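Local coordinates for protein LRA-12 (Uncultured bacterium, PDB 5AEB) that hydrolyses beta-lactam antibiotics, carbapenems among them, as a class B3 metallo-beta-lactamase with two zinc ions in its active site, at residues T82-H86 / Y87-G91; A57-A60 / L61-N65; M93-I96 / K97-G101; P10-N14 / A15-K19. One frame throughout, in Å; residues are numbered along the deposited sequence.

Interaction 1 of 4, residues T82-H86 / Y87-G91. With ZN (zinc ion), chain D; ZN (zinc ion), chain C.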
ATOM      1  N   THR A  82       3.617   3.572  -3.434  1.00 18.13           N
ATOM      2  CA  THR A  82       3.267   3.192  -2.077  1.00 18.17           C
ATOM      3  C   THR A  82       1.898   3.729  -1.707  1.00 18.07           C
ATOM      4  O   THR A  82       1.494   4.775  -2.198  1.00 17.97           O
ATOM      5  CB  THR A  82       4.318   3.639  -1.011  1.00 18.28           C
ATOM      6  OG1 THR A  82       3.949   3.152   0.308  1.00 18.40           O
ATOM      7  CG2 THR A  82       4.430   5.188  -0.946  1.00 18.20           C
ATOM      8  N   THR A  83       1.197   3.024  -0.825  1.00 18.15           N
ATOM      9  CA  THR A  83      -0.080   3.517  -0.311  1.00 18.13           C
ATOM     10  C   THR A  83       0.051   4.448   0.914  1.00 18.21           C
ATOM     11  O   THR A  83      -0.961   5.012   1.387  1.00 18.25           O
ATOM     12  CB  THR A  83      -0.964   2.332   0.055  1.00 18.26           C
ATOM     13  OG1 THR A  83      -0.219   1.467   0.931  1.00 18.41           O
ATOM     14  CG2 THR A  83      -1.341   1.553  -1.245  1.00 18.25           C
ATOM     15  N   GLN A  84       1.277   4.641   1.411  1.00 18.29           N
ATOM     16  CA  GLN A  84       1.423   5.017   2.798  1.00 18.52           C
ATOM     17  C   GLN A  84       2.891   5.228   3.141  1.00 18.67           C
ATOM     18  O   GLN A  84       3.654   4.258   3.093  1.00 18.75           O
ATOM     19  CB  GLN A  84       0.992   3.755   3.620  1.00 18.71           C
ATOM     20  CG  GLN A  84       0.154   4.032   4.779  1.00 18.93           C
ATOM     21  CD  GLN A  84       0.151   2.888   5.740  1.00 19.22           C
ATOM     22  OE1 GLN A  84       0.957   2.885   6.704  1.00 19.52           O
ATOM     23  NE2 GLN A  84      -0.784   1.903   5.523  1.00 19.20           N
ATOM     24  N   ALA A  85       3.275   6.407   3.633  1.00 18.78           N
ATOM     25  CA  ALA A  85       4.689   6.588   3.988  1.00 19.01           C
ATOM     26  C   ALA A  85       5.026   6.214   5.441  1.00 19.61           C
ATOM     27  O   ALA A  85       5.311   7.078   6.278  1.00 20.25           O
ATOM     28  CB  ALA A  85       5.158   8.003   3.665  1.00 18.99           C
ATOM     29  N   HIS A  86       4.950   4.921   5.744  1.00 20.00           N
ATOM     30  CA  HIS A  86       5.362   4.396   7.031  1.00 20.34           C
ATOM     31  C   HIS A  86       6.383   3.347   6.778  1.00 20.16           C
ATOM     32  O   HIS A  86       6.349   2.700   5.745  1.00 19.82           O
ATOM     33  CB  HIS A  86       4.202   3.760   7.797  1.00 20.52           C
ATOM     34  CG  HIS A  86       3.346   4.740   8.564  1.00 20.99           C
ATOM     35  ND1 HIS A  86       2.081   4.447   8.954  1.00 20.88           N
ATOM     36  CD2 HIS A  86       3.605   6.037   9.005  1.00 21.15           C
ATOM     37  CE1 HIS A  86       1.564   5.519   9.595  1.00 21.16           C
ATOM     38  NE2 HIS A  86       2.509   6.478   9.645  1.00 21.36           N
ATOM     39  N   TYR A  87       7.247   3.131   7.770  1.00 20.77           N
ATOM     40  CA  TYR A  87       8.392   2.226   7.635  1.00 21.22           C
ATOM     41  C   TYR A  87       8.014   0.788   7.320  1.00 20.90           C
ATOM     42  O   TYR A  87       8.818   0.077   6.722  1.00 20.82           O
ATOM     43  CB  TYR A  87       9.289   2.262   8.886  1.00 22.25           C
ATOM     44  CG  TYR A  87       8.714   1.547  10.091  1.00 23.06           C
ATOM     45  CD1 TYR A  87       7.823   2.192  10.954  1.00 23.47           C
ATOM     46  CD2 TYR A  87       9.031   0.210  10.352  1.00 23.69           C
ATOM     47  CE1 TYR A  87       7.282   1.537  12.058  1.00 24.34           C
ATOM     48  CE2 TYR A  87       8.502  -0.457  11.453  1.00 24.30           C
ATOM     49  CZ  TYR A  87       7.635   0.202  12.306  1.00 24.72           C
ATOM     50  OH  TYR A  87       7.099  -0.477  13.407  1.00 25.90           O
ATOM     51  N   ASP A  88       6.819   0.365   7.732  1.00 20.67           N
ATOM     52  CA  ASP A  88       6.330  -0.989   7.426  1.00 20.66           C
ATOM     53  C   ASP A  88       5.917  -1.174   5.935  1.00 20.10           C
ATOM     54  O   ASP A  88       5.721  -2.296   5.488  1.00 20.08           O
ATOM     55  CB  ASP A  88       5.215  -1.491   8.423  1.00 20.88           C
ATOM     56  CG  ASP A  88       4.000  -0.565   8.514  1.00 20.86           C
ATOM     57  OD1 ASP A  88       4.199   0.701   8.498  1.00 20.89           O
ATOM     58  OD2 ASP A  88       2.837  -1.091   8.602  1.00 20.52           O
ATOM     59  N   HIS A  89       5.844  -0.075   5.178  1.00 19.78           N
ATOM     60  CA  HIS A  89       5.546  -0.137   3.740  1.00 19.41           C
ATOM     61  C   HIS A  89       6.559   0.517   2.851  1.00 19.54           C
ATOM     62  O   HIS A  89       6.420   0.451   1.618  1.00 19.30           O
ATOM     63  CB  HIS A  89       4.160   0.422   3.469  1.00 19.13           C
ATOM     64  CG  HIS A  89       3.127  -0.078   4.449  1.00 19.28           C
ATOM     65  ND1 HIS A  89       2.557  -1.274   4.329  1.00 19.33           N
ATOM     66  CD2 HIS A  89       2.629   0.488   5.623  1.00 19.47           C
ATOM     67  CE1 HIS A  89       1.700  -1.464   5.361  1.00 19.52           C
ATOM     68  NE2 HIS A  89       1.760  -0.385   6.158  1.00 19.63           N
ATOM     69  N   LEU A  90       7.585   1.137   3.462  1.00 20.12           N
ATOM     70  CA  LEU A  90       8.669   1.811   2.709  1.00 20.26           C
ATOM     71  C   LEU A  90      10.063   1.409   3.173  1.00 20.64           C
ATOM     72  O   LEU A  90      11.064   1.933   2.673  1.00 20.41           O
ATOM     73  CB  LEU A  90       8.550   3.328   2.849  1.00 20.04           C
ATOM     74  CG  LEU A  90       7.461   4.094   2.103  1.00 19.68           C
ATOM     75  CD1 LEU A  90       7.659   5.582   2.321  1.00 19.72           C
ATOM     76  CD2 LEU A  90       7.536   3.800   0.626  1.00 19.43           C
ATOM     77  N   GLY A  91      10.120   0.488   4.135  1.00 21.09           N
ATOM     78  CA  GLY A  91      11.386   0.016   4.685  1.00 21.72           C
ATOM     79  C   GLY A  91      12.455  -0.309   3.646  1.00 22.22           C
ATOM     80  O   GLY A  91      13.623   0.109   3.802  1.00 23.04           O
TER
HETATM   81 ZN    ZN D1308       0.844   3.051   8.502  0.70  4.35          ZN
HETATM   82 ZN    ZN C1307       1.084  -0.498   7.966  0.70  2.00          ZN
HETATM   83  O   HOH W   1      -0.626   0.228   8.291  1.00  4.14           O
HETATM   84  O   HOH W   2       1.366   1.260   8.703  1.00  2.00           O
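Gln84 and His89 meet where two zinc ions lie side by side: OE1 of Gln84 stands 3.1 Å from CD2 of the His89 ring, amide and imidazole planes 67° apart. The tight packing lies behind the metals, where Leu90 forks, CD2 pressing on CB of Thr82 at 3.6 Å while CD1 rests on CA and CB of Ala85, and the hydroxyl of Thr82 is tied to Asn53. The carbonyl oxygen of His86 accepts from His89 N at 2.9 Å and, weakly, from Leu90 N. The metal side is held by coordination, and two waters enter it. Gln84 OE1 (1.8 Å) and His86 ND1 bind one zinc with His161; Asp88 OD2 (2.0 Å) and His89 NE2 bind the other with His227. Asp88 folds its carboxylate back over its own backbone (chi1 56°), which brings OD1 to 3.1 Å from CB of His86. Water 1 completes the second site, and water 2 bridges both ions and gives Asp88 OD1 a weak hydrogen bond. The run 84-89 is the family's His-X-His-X-Asp-His motif with Gln at the first His, as in some class B3 enzymes, and the shared water, polarised by two cations, is probably a hydroxide suited to attacking the lactam carbonyl.

Interaction 2 of 4, residues A57-A60 / L61-N65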
ATOM      1  N   ALA A  57      12.897  -2.868   6.384  1.00 25.15           N
ATOM      2  CA  ALA A  57      14.228  -2.764   5.769  1.00 26.10           C
ATOM      3  C   ALA A  57      14.770  -4.085   5.168  1.00 26.76           C
ATOM      4  O   ALA A  57      15.226  -4.079   4.015  1.00 27.59           O
ATOM      5  CB  ALA A  57      15.235  -2.109   6.717  1.00 26.42           C
ATOM      6  N   ALA A  58      14.651  -5.202   5.895  1.00 27.09           N
ATOM      7  CA  ALA A  58      15.199  -6.523   5.456  1.00 27.59           C
ATOM      8  C   ALA A  58      14.375  -7.249   4.377  1.00 27.53           C
ATOM      9  O   ALA A  58      14.812  -8.276   3.833  1.00 28.63           O
ATOM     10  CB  ALA A  58      15.413  -7.446   6.664  1.00 28.15           C
ATOM     11  N   SER A  59      13.193  -6.714   4.053  1.00 26.36           N
ATOM     12  CA  SER A  59      12.274  -7.339   3.089  1.00 25.69           C
ATOM     13  C   SER A  59      12.750  -7.322   1.612  1.00 25.36           C
ATOM     14  O   SER A  59      12.187  -8.032   0.763  1.00 25.20           O
ATOM     15  CB  SER A  59      10.887  -6.684   3.190  1.00 24.82           C
ATOM     16  OG  SER A  59      10.930  -5.342   2.690  1.00 24.09           O
ATOM     17  N   ALA A  60      13.758  -6.515   1.291  1.00 25.08           N
ATOM     18  CA  ALA A  60      14.212  -6.448  -0.090  1.00 25.29           C
ATOM     19  C   ALA A  60      14.586  -7.812  -0.700  1.00 25.84           C
ATOM     20  O   ALA A  60      14.230  -8.090  -1.860  1.00 25.48           O
ATOM     21  CB  ALA A  60      15.334  -5.447  -0.248  1.00 25.67           C
ATOM     22  N   LEU A  61      15.259  -8.668   0.073  1.00 26.50           N
ATOM     23  CA  LEU A  61      15.571 -10.044  -0.385  1.00 27.17           C
ATOM     24  C   LEU A  61      14.324 -10.854  -0.800  1.00 27.23           C
ATOM     25  O   LEU A  61      14.280 -11.410  -1.900  1.00 26.97           O
ATOM     26  CB  LEU A  61      16.385 -10.810   0.662  1.00 27.74           C
ATOM     27  CG  LEU A  61      16.715 -12.307   0.440  1.00 28.79           C
ATOM     28  CD1 LEU A  61      17.396 -12.564  -0.921  1.00 28.54           C
ATOM     29  CD2 LEU A  61      17.562 -12.833   1.609  1.00 29.13           C
ATOM     30  N   GLN A  62      13.317 -10.906   0.081  1.00 27.37           N
ATOM     31  CA  GLN A  62      12.095 -11.659  -0.184  1.00 27.38           C
ATOM     32  C   GLN A  62      11.387 -11.147  -1.423  1.00 26.40           C
ATOM     33  O   GLN A  62      10.890 -11.932  -2.200  1.00 26.38           O
ATOM     34  CB  GLN A  62      11.109 -11.503   0.974  1.00 27.94           C
ATOM     35  CG  GLN A  62      11.330 -12.407   2.151  1.00 29.05           C
ATOM     36  CD  GLN A  62      10.385 -12.019   3.266  1.00 29.33           C
ATOM     37  OE1 GLN A  62       9.162 -12.102   3.104  1.00 29.59           O
ATOM     38  NE2 GLN A  62      10.934 -11.540   4.380  1.00 29.52           N
ATOM     39  N   ILE A  63      11.280  -9.829  -1.543  1.00 25.59           N
ATOM     40  CA  ILE A  63      10.630  -9.189  -2.692  1.00 25.24           C
ATOM     41  C   ILE A  63      11.287  -9.582  -4.031  1.00 25.55           C
ATOM     42  O   ILE A  63      10.597 -10.054  -4.948  1.00 24.86           O
ATOM     43  CB  ILE A  63      10.558  -7.650  -2.510  1.00 24.79           C
ATOM     44  CG1 ILE A  63       9.600  -7.324  -1.374  1.00 24.37           C
ATOM     45  CG2 ILE A  63      10.109  -6.962  -3.808  1.00 24.88           C
ATOM     46  CD1 ILE A  63       9.889  -6.013  -0.671  1.00 24.19           C
ATOM     47  N   LYS A  64      12.616  -9.435  -4.106  1.00 26.16           N
ATOM     48  CA  LYS A  64      13.373  -9.842  -5.292  1.00 27.12           C
ATOM     49  C   LYS A  64      13.129 -11.324  -5.583  1.00 27.34           C
ATOM     50  O   LYS A  64      12.910 -11.689  -6.739  1.00 27.87           O
ATOM     51  CB  LYS A  64      14.887  -9.589  -5.149  1.00 28.14           C
ATOM     52  CG  LYS A  64      15.276  -8.215  -4.600  1.00 28.80           C
ATOM     53  CD  LYS A  64      16.499  -7.559  -5.260  1.00 30.01           C
ATOM     54  CE  LYS A  64      17.792  -8.358  -5.245  1.00 30.88           C
ATOM     55  NZ  LYS A  64      18.797  -7.803  -4.299  1.00 31.09           N
ATOM     56  N   ASN A  65      13.145 -12.154  -4.536  1.00 27.05           N
ATOM     57  CA  ASN A  65      12.955 -13.605  -4.680  1.00 27.46           C
ATOM     58  C   ASN A  65      11.553 -13.932  -5.167  1.00 27.34           C
ATOM     59  O   ASN A  65      11.386 -14.782  -6.052  1.00 27.71           O
ATOM     60  CB  ASN A  65      13.188 -14.337  -3.360  1.00 27.35           C
ATOM     61  CG  ASN A  65      14.655 -14.461  -3.002  1.00 28.02           C
ATOM     62  OD1 ASN A  65      15.548 -14.287  -3.848  1.00 28.10           O
ATOM     63  ND2 ASN A  65      14.918 -14.753  -1.729  1.00 27.87           N
TER
HETATM   64  O   HOH W   3      17.290  -7.814   1.931  1.00 16.72           O
HETATM   65  O   HOH W   4      13.499 -10.559   3.109  1.00 25.96           O
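Ser59 and Ile63, four residues apart, meet through both backbone and side chain. The direct polar contacts are backbone bonds: Ile63 N donates to Ser59 O at 3.1 Å, nearly in line with the carbonyl (C=O...N angle 170°), and Lys64 N donates to Ala60 O at the same length, 3.1 Å.

Water supplies the second kind of link. The carbonyl oxygen of Ala58 does not bond Gln62 N directly but receives two waters. Water 3 joins it to Leu61 N, and water 4, 2.7 Å from Ala58 O, accepts from Gln62 N and weakly from Gln62 NE2, whose other weak bond goes to Ser18 O. Solvent thus stands in at the first turn of helix 60-69. This helix is the crossover of a beta-alpha-beta unit, leading from strand 48-52 to its parallel neighbour 77-81.

The remaining contacts are van der Waals packing of side-chain carbons, largely on oxygens. With CG1 of Ile63 set anti to its carbonyl carbon (chi1 -68°), the ethyl branch runs back toward the start of the helix, and CD1 reaches 3.4 Å from Ser59 O and 3.6 Å from Ser59 OG. That hydroxyl is itself turned to Leu56 O, so it meets Ile63 only by packing. The aliphatic CB and CG of Lys64 lie close against the carbonyl oxygen of Ala60. Ala60 rests against Glu95 of helix 93-100.

Interaction 3 of 4, residues M93-I96 / K97-G101; sequences MAEI and KKITG
The flat group at the centre of this contact is the peptide carbonyl of Ile96, which Thr100 approaches from both faces: its backbone N donates to Ile96 O from one side at 3.0 Å, and its hydroxyl OG1 from the other at 2.5 Å, a short bond whose exact length deserves little weight. Beside OG1, the methyl CG2 of Thr100 lies 3.4 Å from Ile96 O. The hydroxyl gets there because chi1 of 54° places it between the backbone N and the carbonyl carbon. The other flat group, the carboxylate of Glu95, shows Ile99 little more than one oxygen, OE2, near CD1; the closer touch is Glu95 CG to Ile99 CD1 at 3.8 Å, the two side chains running alongside in the same direction.

Helix 93-100 is the last part of the connection from strand 77-81 to the parallel strand 103-107, again a beta-alpha-beta crossover. Its bonds are regular: Lys97 N to Met93 O at 2.8 Å, Lys98 N to Ala94 O at 2.9 Å and Ile99 N to Glu95 O at 3.1 Å. The methylenes of Lys98 pass over Ala94 O, whereas Lys97 stretches out fully and bonds Ile135 O through NZ. Met93 and Ile96 face Leu80 of the sheet. After Thr100 the chain leaves the helix at Gly101 with positive phi, and the Thr100 hydroxyl also bonds Ala102 N.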
ATOM      1  N   MET A  93      12.181   0.411   0.232  1.00 21.25           N
ATOM      2  CA  MET A  93      11.933   1.173  -0.996  1.00 20.87           C
ATOM      3  C   MET A  93      13.176   1.872  -1.575  1.00 20.80           C
ATOM      4  O   MET A  93      13.413   1.813  -2.784  1.00 20.37           O
ATOM      5  CB  MET A  93      10.799   2.175  -0.802  1.00 20.80           C
ATOM      6  CG  MET A  93      10.338   2.833  -2.101  1.00 20.67           C
ATOM      7  SD  MET A  93       9.718   1.560  -3.225  1.00 21.48           S
ATOM      8  CE  MET A  93       8.012   1.340  -2.631  1.00 21.25           C
ATOM      9  N   ALA A  94      13.954   2.538  -0.723  1.00 21.10           N
ATOM     10  CA  ALA A  94      15.217   3.134  -1.180  1.00 21.46           C
ATOM     11  C   ALA A  94      16.115   2.095  -1.861  1.00 21.75           C
ATOM     12  O   ALA A  94      16.656   2.349  -2.933  1.00 21.61           O
ATOM     13  CB  ALA A  94      15.956   3.829  -0.048  1.00 21.97           C
ATOM     14  N   GLU A  95      16.224   0.918  -1.253  1.00 22.22           N
ATOM     15  CA  GLU A  95      17.052  -0.147  -1.785  1.00 22.80           C
ATOM     16  C   GLU A  95      16.521  -0.695  -3.117  1.00 22.40           C
ATOM     17  O   GLU A  95      17.294  -0.934  -4.062  1.00 22.36           O
ATOM     18  CB  GLU A  95      17.146  -1.253  -0.774  1.00 24.01           C
ATOM     19  CG  GLU A  95      17.823  -2.499  -1.305  1.00 25.28           C
ATOM     20  CD  GLU A  95      18.273  -3.436  -0.196  1.00 26.54           C
ATOM     21  OE1 GLU A  95      17.966  -3.168   0.999  1.00 27.04           O
ATOM     22  OE2 GLU A  95      18.943  -4.453  -0.531  1.00 27.49           O
ATOM     23  N   ILE A  96      15.205  -0.889  -3.199  1.00 18.70           N
ATOM     24  CA  ILE A  96      14.624  -1.412  -4.421  1.00 18.50           C
ATOM     25  C   ILE A  96      14.730  -0.372  -5.527  1.00 18.31           C
ATOM     26  O   ILE A  96      14.962  -0.713  -6.688  1.00 18.63           O
ATOM     27  CB  ILE A  96      13.196  -1.955  -4.192  1.00 18.32           C
ATOM     28  CG1 ILE A  96      13.329  -3.341  -3.569  1.00 18.69           C
ATOM     29  CG2 ILE A  96      12.403  -2.095  -5.485  1.00 17.97           C
ATOM     30  CD1 ILE A  96      12.202  -3.640  -2.613  1.00 18.87           C
ATOM     31  N   LYS A  97      14.625   0.893  -5.167  1.00 18.22           N
ATOM     32  CA  LYS A  97      14.729   1.918  -6.164  1.00 18.37           C
ATOM     33  C   LYS A  97      16.159   1.992  -6.661  1.00 18.82           C
ATOM     34  O   LYS A  97      16.398   2.230  -7.869  1.00 19.16           O
ATOM     35  CB  LYS A  97      14.296   3.276  -5.610  1.00 18.28           C
ATOM     36  CG  LYS A  97      14.192   4.325  -6.693  1.00 18.51           C
ATOM     37  CD  LYS A  97      13.967   5.717  -6.127  1.00 18.63           C
ATOM     38  CE  LYS A  97      13.960   6.710  -7.260  1.00 19.19           C
ATOM     39  NZ  LYS A  97      14.364   8.038  -6.740  1.00 19.73           N
ATOM     40  N   LYS A  98      17.116   1.820  -5.739  1.00 18.97           N
ATOM     41  CA  LYS A  98      18.521   1.881  -6.126  1.00 19.71           C
ATOM     42  C   LYS A  98      18.850   0.826  -7.146  1.00 19.88           C
ATOM     43  O   LYS A  98      19.458   1.116  -8.176  1.00 20.36           O
ATOM     44  CB  LYS A  98      19.440   1.741  -4.910  1.00 20.36           C
ATOM     45  CG  LYS A  98      19.679   3.081  -4.253  1.00 21.03           C
ATOM     46  CD  LYS A  98      20.173   2.785  -2.845  1.00 21.80           C
ATOM     47  CE  LYS A  98      20.792   3.999  -2.253  1.00 22.20           C
ATOM     48  NZ  LYS A  98      22.175   3.956  -2.737  1.00 23.67           N
ATOM     49  N   ILE A  99      18.417  -0.393  -6.851  1.00 19.54           N
ATOM     50  CA  ILE A  99      18.747  -1.573  -7.640  1.00 19.87           C
ATOM     51  C   ILE A  99      18.018  -1.599  -8.990  1.00 19.96           C
ATOM     52  O   ILE A  99      18.607  -1.927 -10.003  1.00 20.56           O
ATOM     53  CB  ILE A  99      18.421  -2.884  -6.857  1.00 19.77           C
ATOM     54  CG1 ILE A  99      19.388  -3.039  -5.685  1.00 19.97           C
ATOM     55  CG2 ILE A  99      18.494  -4.093  -7.785  1.00 20.15           C
ATOM     56  CD1 ILE A  99      18.923  -4.014  -4.621  1.00 19.89           C
ATOM     57  N   THR A 100      16.756  -1.217  -9.001  1.00 19.55           N
ATOM     58  CA  THR A 100      15.950  -1.272 -10.223  1.00 19.72           C
ATOM     59  C   THR A 100      16.119  -0.048 -11.092  1.00 20.23           C
ATOM     60  O   THR A 100      15.933  -0.128 -12.291  1.00 21.22           O
ATOM     61  CB  THR A 100      14.433  -1.387  -9.894  1.00 19.25           C
ATOM     62  OG1 THR A 100      14.049  -0.323  -9.002  1.00 18.82           O
ATOM     63  CG2 THR A 100      14.119  -2.729  -9.248  1.00 19.12           C
ATOM     64  N   GLY A 101      16.434   1.099 -10.497  1.00 20.27           N
ATOM     65  CA  GLY A 101      16.387   2.384 -11.233  1.00 20.63           C
ATOM     66  C   GLY A 101      14.986   2.797 -11.699  1.00 20.80           C
ATOM     67  O   GLY A 101      14.836   3.592 -12.621  1.00 21.01           O
TER

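Interaction 4 of 4, residues P10-N14 / A15-K19; sequences PTVSN and ADWSK
The backbone carbonyl oxygen of Asn14 is gripped twice: by Trp17 N at 3.0 Å, which comes from above the carbonyl plane, and by water 5 at 2.8 Å, which also bonds the hydroxyl of Ser18. The side chain of Asn14 works on the same turn. Its CG stands anti to the backbone N (chi1 -175°), which carries OD1 over to Asp16 N at 3.0 Å. That bond is bent, with an N-H...O angle of 131°. The two bonds together make an Asx turn laid on a beta turn, and they start the short helical bend at residues 15-17 in the segment ahead of strand 24-27. Trp17 then closes back on the residues before the bend. Asn14 CB lies over the face of its five-membered ring, 4.1 Å from the centroid, in a CH-pi contact, and the amide plane is inclined only 26° to the indole, with ND2 3.5 Å from NE1. Val12 meets the six-membered part obliquely, CG1 to CE3 at 3.6 Å. The indole NE1 has a weak bond to Asp37, while Trp17 O is held by Thr35 OG1. Beyond the turn the ring packs against Tyr87, Asp88 and the zinc ligand His227.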
ATOM      1  N   PRO A  10      11.982   1.309  13.936  1.00 36.09           N
ATOM      2  CA  PRO A  10      11.387   1.037  15.249  1.00 36.72           C
ATOM      3  C   PRO A  10      11.271  -0.467  15.521  1.00 36.74           C
ATOM      4  O   PRO A  10      11.237  -1.262  14.575  1.00 36.45           O
ATOM      5  CB  PRO A  10       9.987   1.659  15.133  1.00 36.07           C
ATOM      6  CG  PRO A  10      10.141   2.683  14.063  1.00 35.21           C
ATOM      7  CD  PRO A  10      11.042   2.028  13.068  1.00 34.69           C
ATOM      8  N   THR A  11      11.230  -0.834  16.805  1.00 37.57           N
ATOM      9  CA  THR A  11      11.047  -2.214  17.247  1.00 37.95           C
ATOM     10  C   THR A  11       9.808  -2.819  16.607  1.00 36.63           C
ATOM     11  O   THR A  11       8.729  -2.218  16.640  1.00 36.25           O
ATOM     12  CB  THR A  11      10.892  -2.275  18.785  1.00 39.83           C
ATOM     13  OG1 THR A  11      12.050  -1.683  19.400  1.00 42.04           O
ATOM     14  CG2 THR A  11      10.693  -3.714  19.285  1.00 39.11           C
ATOM     15  N   VAL A  12       9.970  -3.996  16.014  1.00 35.93           N
ATOM     16  CA  VAL A  12       8.833  -4.713  15.443  1.00 35.08           C
ATOM     17  C   VAL A  12       8.525  -5.895  16.346  1.00 36.07           C
ATOM     18  O   VAL A  12       9.353  -6.786  16.488  1.00 36.89           O
ATOM     19  CB  VAL A  12       9.094  -5.217  13.998  1.00 33.74           C
ATOM     20  CG1 VAL A  12       7.889  -6.024  13.489  1.00 32.89           C
ATOM     21  CG2 VAL A  12       9.423  -4.055  13.074  1.00 32.20           C
ATOM     22  N   SER A  13       7.331  -5.886  16.936  1.00 36.62           N
ATOM     23  CA  SER A  13       6.881  -6.934  17.849  1.00 38.19           C
ATOM     24  C   SER A  13       6.138  -8.078  17.134  1.00 37.26           C
ATOM     25  O   SER A  13       6.021  -9.165  17.674  1.00 38.21           O
ATOM     26  CB  SER A  13       5.979  -6.322  18.933  1.00 40.24           C
ATOM     27  OG  SER A  13       4.870  -5.631  18.339  1.00 41.00           O
ATOM     28  N   ASN A  14       5.654  -7.822  15.922  1.00 35.24           N
ATOM     29  CA  ASN A  14       4.834  -8.767  15.161  1.00 33.71           C
ATOM     30  C   ASN A  14       5.670  -9.563  14.154  1.00 32.81           C
ATOM     31  O   ASN A  14       6.009  -9.053  13.079  1.00 32.07           O
ATOM     32  CB  ASN A  14       3.745  -7.963  14.433  1.00 32.87           C
ATOM     33  CG  ASN A  14       2.739  -8.826  13.700  1.00 32.33           C
ATOM     34  OD1 ASN A  14       2.994  -9.976  13.333  1.00 32.48           O
ATOM     35  ND2 ASN A  14       1.581  -8.254  13.465  1.00 32.00           N
ATOM     36  N   ALA A  15       5.987 -10.806  14.494  1.00 32.73           N
ATOM     37  CA  ALA A  15       6.813 -11.674  13.646  1.00 32.60           C
ATOM     38  C   ALA A  15       6.308 -11.840  12.207  1.00 31.57           C
ATOM     39  O   ALA A  15       7.103 -12.044  11.300  1.00 31.33           O
ATOM     40  CB  ALA A  15       6.995 -13.041  14.288  1.00 33.29           C
ATOM     41  N   ASP A  16       4.993 -11.777  12.009  1.00 31.43           N
ATOM     42  CA  ASP A  16       4.384 -11.892  10.674  1.00 30.80           C
ATOM     43  C   ASP A  16       4.805 -10.784   9.689  1.00 29.27           C
ATOM     44  O   ASP A  16       4.667 -10.959   8.473  1.00 28.61           O
ATOM     45  CB  ASP A  16       2.844 -11.951  10.783  1.00 31.71           C
ATOM     46  CG  ASP A  16       2.340 -13.303  11.307  1.00 33.91           C
ATOM     47  OD1 ASP A  16       3.141 -14.261  11.389  1.00 35.09           O
ATOM     48  OD2 ASP A  16       1.137 -13.422  11.637  1.00 35.29           O
ATOM     49  N   TRP A  17       5.307  -9.653  10.203  1.00 28.38           N
ATOM     50  CA  TRP A  17       5.793  -8.586   9.332  1.00 27.41           C
ATOM     51  C   TRP A  17       6.986  -9.021   8.525  1.00 27.88           C
ATOM     52  O   TRP A  17       7.115  -8.658   7.382  1.00 28.04           O
ATOM     53  CB  TRP A  17       6.084  -7.326  10.133  1.00 26.93           C
ATOM     54  CG  TRP A  17       4.841  -6.560  10.543  1.00 26.58           C
ATOM     55  CD1 TRP A  17       3.513  -7.007  10.557  1.00 26.47           C
ATOM     56  CD2 TRP A  17       4.773  -5.176  11.044  1.00 26.32           C
ATOM     57  NE1 TRP A  17       2.670  -6.010  10.986  1.00 26.39           N
ATOM     58  CE2 TRP A  17       3.352  -4.906  11.317  1.00 26.15           C
ATOM     59  CE3 TRP A  17       5.711  -4.189  11.311  1.00 26.21           C
ATOM     60  CZ2 TRP A  17       2.914  -3.676  11.805  1.00 26.52           C
ATOM     61  CZ3 TRP A  17       5.255  -2.951  11.784  1.00 26.18           C
ATOM     62  CH2 TRP A  17       3.891  -2.706  12.037  1.00 26.30           C
ATOM     63  N   SER A  18       7.863  -9.828   9.096  1.00 29.14           N
ATOM     64  CA  SER A  18       9.028 -10.314   8.367  1.00 30.05           C
ATOM     65  C   SER A  18       8.904 -11.759   7.895  1.00 30.77           C
ATOM     66  O   SER A  18       9.721 -12.216   7.109  1.00 30.49           O
ATOM     67  CB  SER A  18      10.285 -10.159   9.225  1.00 30.94           C
ATOM     68  OG  SER A  18      10.085 -10.867  10.431  1.00 31.61           O
ATOM     69  N   LYS A  19       7.877 -12.471   8.356  1.00 31.92           N
ATOM     70  CA  LYS A  19       7.649 -13.856   7.952  1.00 33.51           C
ATOM     71  C   LYS A  19       7.441 -14.021   6.422  1.00 33.12           C
ATOM     72  O   LYS A  19       6.540 -13.424   5.863  1.00 33.07           O
ATOM     73  CB  LYS A  19       6.456 -14.397   8.740  1.00 34.87           C
ATOM     74  CG  LYS A  19       6.145 -15.869   8.525  1.00 35.99           C
ATOM     75  CD  LYS A  19       5.253 -16.372   9.639  1.00 37.50           C
ATOM     76  CE  LYS A  19       5.041 -17.881   9.527  1.00 39.59           C
ATOM     77  NZ  LYS A  19       3.961 -18.202   8.555  1.00 39.41           N
TER
HETATM   78  O   HOH W   5       8.728  -9.062  12.238  1.00 22.96           O

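In the fold
Interaction 1 holds the two zinc ions, as expected in a metallo-beta-lactamase fold whose metal ligands sit on loops at strand ends; interactions 2 and 4 touch its turn, and interaction 3 begins one residue beyond it. Interaction 4 comes in from the N-terminal segment: Trp17 CZ3 lies 3.7 Å from Asp88 CB, its side chain about 5 Å from a zinc. Interactions 2 and 3 lie on neighbouring crossover helices, 60-69 and 93-100, with centres 11 Å apart; Lys64 NZ meets Ile99 CD1 at 3.8 Å. Ala57 CB of interaction 2 touches Gly91 O at 4.0 Å. Interactions 3 and 4 do not touch, their nearest atoms about 12 Å apart.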